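Putative transcription protein (PDB 4GCV) probably binds DNA as a transcriptional regulator of the HxlR type, with a proposed role in sensing oxidative stress. Local coordinates at residues B[38-43]-B[75-80]. The protein carries 2 engineered substitutions. Numbering follows the deposited sequence.
With GOL (glycerol), chain S.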
loop_
_atom_site.group_PDB
_atom_site.type_symbol
_atom_site.label_atom_id
_atom_site.label_comp_id
_atom_site.label_asym_id
_atom_site.label_seq_id
_atom_site.Cartn_x
_atom_site.Cartn_y
_atom_site.Cartn_z
ATOM N N ARG B 38 4.937 -7.466 22.579
ATOM C CA ARG B 38 5.050 -8.885 22.929
ATOM C C ARG B 38 4.000 -9.739 22.243
ATOM O O ARG B 38 2.878 -9.300 22.045
ATOM C CB ARG B 38 4.975 -9.050 24.427
ATOM C CG ARG B 38 6.308 -8.663 25.070
ATOM C CD ARG B 38 6.123 -7.727 26.255
ATOM N NE ARG B 38 4.959 -8.050 27.085
ATOM C CZ ARG B 38 4.335 -7.173 27.880
ATOM N NH1 ARG B 38 4.756 -5.903 27.945
ATOM N NH2 ARG B 38 3.278 -7.558 28.602
ATOM N N PHE B 39 4.382 -10.948 21.865
ATOM C CA PHE B 39 3.536 -11.830 21.136
ATOM C C PHE B 39 2.137 -11.885 21.753
ATOM O O PHE B 39 1.138 -11.772 21.022
ATOM C CB PHE B 39 4.135 -13.222 21.102
ATOM C CG PHE B 39 3.416 -14.172 20.169
ATOM C CD1 PHE B 39 2.370 -14.979 20.639
ATOM C CD2 PHE B 39 3.824 -14.301 18.844
ATOM C CE1 PHE B 39 1.729 -15.869 19.791
ATOM C CE2 PHE B 39 3.190 -15.202 17.985
ATOM C CZ PHE B 39 2.145 -15.979 18.451
ATOM N N ASP B 40 2.059 -12.041 23.083
ATOM C CA ASP B 40 0.752 -12.136 23.726
ATOM C C ASP B 40 -0.106 -10.871 23.657
ATOM O O ASP B 40 -1.333 -10.975 23.542
ATOM C CB ASP B 40 0.840 -12.684 25.151
ATOM C CG ASP B 40 0.915 -14.217 25.179
ATOM O OD1 ASP B 40 0.769 -14.859 24.108
ATOM O OD2 ASP B 40 1.152 -14.780 26.263
ATOM N N GLU B 41 0.534 -9.697 23.719
ATOM C CA GLU B 41 -0.145 -8.423 23.458
ATOM C C GLU B 41 -0.787 -8.504 22.103
ATOM O O GLU B 41 -1.966 -8.273 21.972
ATOM C CB GLU B 41 0.824 -7.229 23.495
ATOM C CG GLU B 41 1.316 -6.873 24.890
ATOM C CD GLU B 41 2.323 -5.718 24.912
ATOM O OE1 GLU B 41 3.324 -5.700 24.131
ATOM O OE2 GLU B 41 2.093 -4.819 25.754
ATOM N N PHE B 42 -0.033 -8.852 21.075
ATOM C CA PHE B 42 -0.673 -8.928 19.773
ATOM C C PHE B 42 -1.834 -9.937 19.759
ATOM O O PHE B 42 -2.872 -9.673 19.187
ATOM C CB PHE B 42 0.327 -9.230 18.669
ATOM C CG PHE B 42 1.316 -8.123 18.417
ATOM C CD1 PHE B 42 0.951 -6.999 17.678
ATOM C CD2 PHE B 42 2.642 -8.228 18.858
ATOM C CE1 PHE B 42 1.903 -5.974 17.424
ATOM C CE2 PHE B 42 3.584 -7.212 18.588
ATOM C CZ PHE B 42 3.217 -6.092 17.892
ATOM N N SER B 43 -1.654 -11.076 20.413
ATOM C CA SER B 43 -2.612 -12.141 20.299
ATOM C C SER B 43 -3.915 -11.709 20.905
ATOM O O SER B 43 -4.931 -11.885 20.275
ATOM C CB SER B 43 -2.120 -13.449 20.955
ATOM O OG SER B 43 -2.818 -14.583 20.403
ATOM N N PRO B 75 11.717 -19.400 29.031
ATOM C CA PRO B 75 12.028 -19.375 27.600
ATOM C C PRO B 75 12.455 -18.007 27.048
ATOM O O PRO B 75 11.906 -16.957 27.439
ATOM C CB PRO B 75 10.710 -19.835 26.952
ATOM C CG PRO B 75 9.648 -19.319 27.870
ATOM C CD PRO B 75 10.257 -19.397 29.269
ATOM N N LEU B 76 13.444 -18.049 26.155
ATOM C CA LEU B 76 13.843 -16.909 25.337
ATOM C C LEU B 76 12.656 -16.463 24.504
ATOM O O LEU B 76 12.105 -17.226 23.712
ATOM C CB LEU B 76 15.027 -17.297 24.442
ATOM C CG LEU B 76 15.700 -16.411 23.378
ATOM C CD1 LEU B 76 14.714 -15.976 22.340
ATOM C CD2 LEU B 76 16.481 -15.210 23.938
ATOM N N ARG B 77 12.247 -15.223 24.708
ATOM C CA ARG B 77 11.123 -14.685 23.992
ATOM C C ARG B 77 11.567 -13.392 23.299
ATOM O O ARG B 77 12.577 -12.800 23.684
ATOM C CB ARG B 77 9.971 -14.451 24.968
ATOM C CG ARG B 77 9.433 -15.733 25.661
ATOM C CD ARG B 77 8.354 -16.464 24.805
ATOM N NE ARG B 77 7.022 -15.833 24.886
ATOM C CZ ARG B 77 6.031 -16.248 25.685
ATOM N NH1 ARG B 77 6.209 -17.310 26.467
ATOM N NH2 ARG B 77 4.862 -15.605 25.704
ATOM N N TYR B 78 10.824 -12.972 22.268
ATOM C CA TYR B 78 11.154 -11.745 21.548
ATOM C C TYR B 78 9.992 -10.779 21.581
ATOM O O TYR B 78 8.836 -11.195 21.626
ATOM C CB TYR B 78 11.526 -12.029 20.092
ATOM C CG TYR B 78 12.768 -12.871 19.898
ATOM C CD1 TYR B 78 14.048 -12.299 19.950
ATOM C CD2 TYR B 78 12.666 -14.241 19.643
ATOM C CE1 TYR B 78 15.184 -13.077 19.780
ATOM C CE2 TYR B 78 13.790 -15.028 19.467
ATOM C CZ TYR B 78 15.052 -14.441 19.543
ATOM O OH TYR B 78 16.170 -15.229 19.387
ATOM N N GLN B 79 10.308 -9.487 21.556
ATOM C CA GLN B 79 9.357 -8.437 21.213
ATOM C C GLN B 79 9.633 -7.964 19.780
ATOM O O GLN B 79 10.725 -8.245 19.225
ATOM C CB GLN B 79 9.503 -7.245 22.144
ATOM C CG GLN B 79 10.935 -6.686 22.233
ATOM C CD GLN B 79 11.110 -5.714 23.410
ATOM O OE1 GLN B 79 10.170 -5.489 24.185
ATOM N NE2 GLN B 79 12.314 -5.134 23.543
ATOM N N TYR B 80 8.671 -7.217 19.223
ATOM C CA TYR B 80 8.682 -6.826 17.817
ATOM C C TYR B 80 8.505 -5.341 17.741
ATOM O O TYR B 80 7.476 -4.804 18.145
ATOM C CB TYR B 80 7.525 -7.521 17.052
ATOM C CG TYR B 80 7.626 -9.004 17.124
ATOM C CD1 TYR B 80 7.243 -9.685 18.265
ATOM C CD2 TYR B 80 8.167 -9.724 16.093
ATOM C CE1 TYR B 80 7.390 -11.070 18.358
ATOM C CE2 TYR B 80 8.295 -11.108 16.160
ATOM C CZ TYR B 80 7.902 -11.766 17.288
ATOM O OH TYR B 80 8.055 -13.117 17.385
HETATM C C1 GOL S . 7.004 -12.951 26.664
HETATM O O1 GOL S . 7.687 -12.516 27.823
HETATM C C2 GOL S . 7.200 -11.995 25.479
HETATM O O2 GOL S . 8.417 -11.301 25.619
HETATM C C3 GOL S . 7.186 -12.756 24.138
HETATM O O3 GOL S . 6.875 -11.949 23.011
HETATM O O HOH W 1 4.146 -13.233 24.993
#
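In the winged helix-turn-helix domain of this HxlR-like protein, Phe42 and Tyr80 join the start of helix 39-46 to strand 76-82, one of the two antiparallel strands of the wing. CE2 of the Phe42 ring lies 4.2 Å from CB of Tyr80, the ring meeting it obliquely, and this buried apolar touch is the inner end of the contact. Phe42 also packs on Ile28 and Ala32 of helix 23-33 and on Leu53 of helix 50-62, while Tyr80 is bonded through its backbone to Arg37. No hydrogen bond joins residues 38-43 directly to residues 75-80. A glycerol, probably from the crystallisation liquor, bridges them: its O3 accepts from Phe39 N at 2.9 Å and donates to Tyr78 O at 2.5 Å, a length too short to be relied on. Glycerol C1 lies over one face of the Arg77 guanidinium, 3.6 Å from CZ. Bends at chi2 (-86°) and chi3 curl the Arg77 chain round the glycerol and bring NH2 to the helix start. There Asp40 OD2 lies at the guanidinium edge, 3.8 Å from Arg77 NH2, a long salt bridge with the two planes 76° apart. A water in the same guanidinium plane accepts from Arg77 NH2 and from Asp40 N (3.1 Å). At the N-cap, Arg38 N donates almost straight (174°) to the anti lone pair of Glu41 OE1, which also accepts from Arg37 N. The chemistry thus passes from apolar packing and a backbone bond at the base of the strand to a long ion pair, one water and a crystallisation glycerol at Arg77, where crystal neighbours may also shape the arrangement.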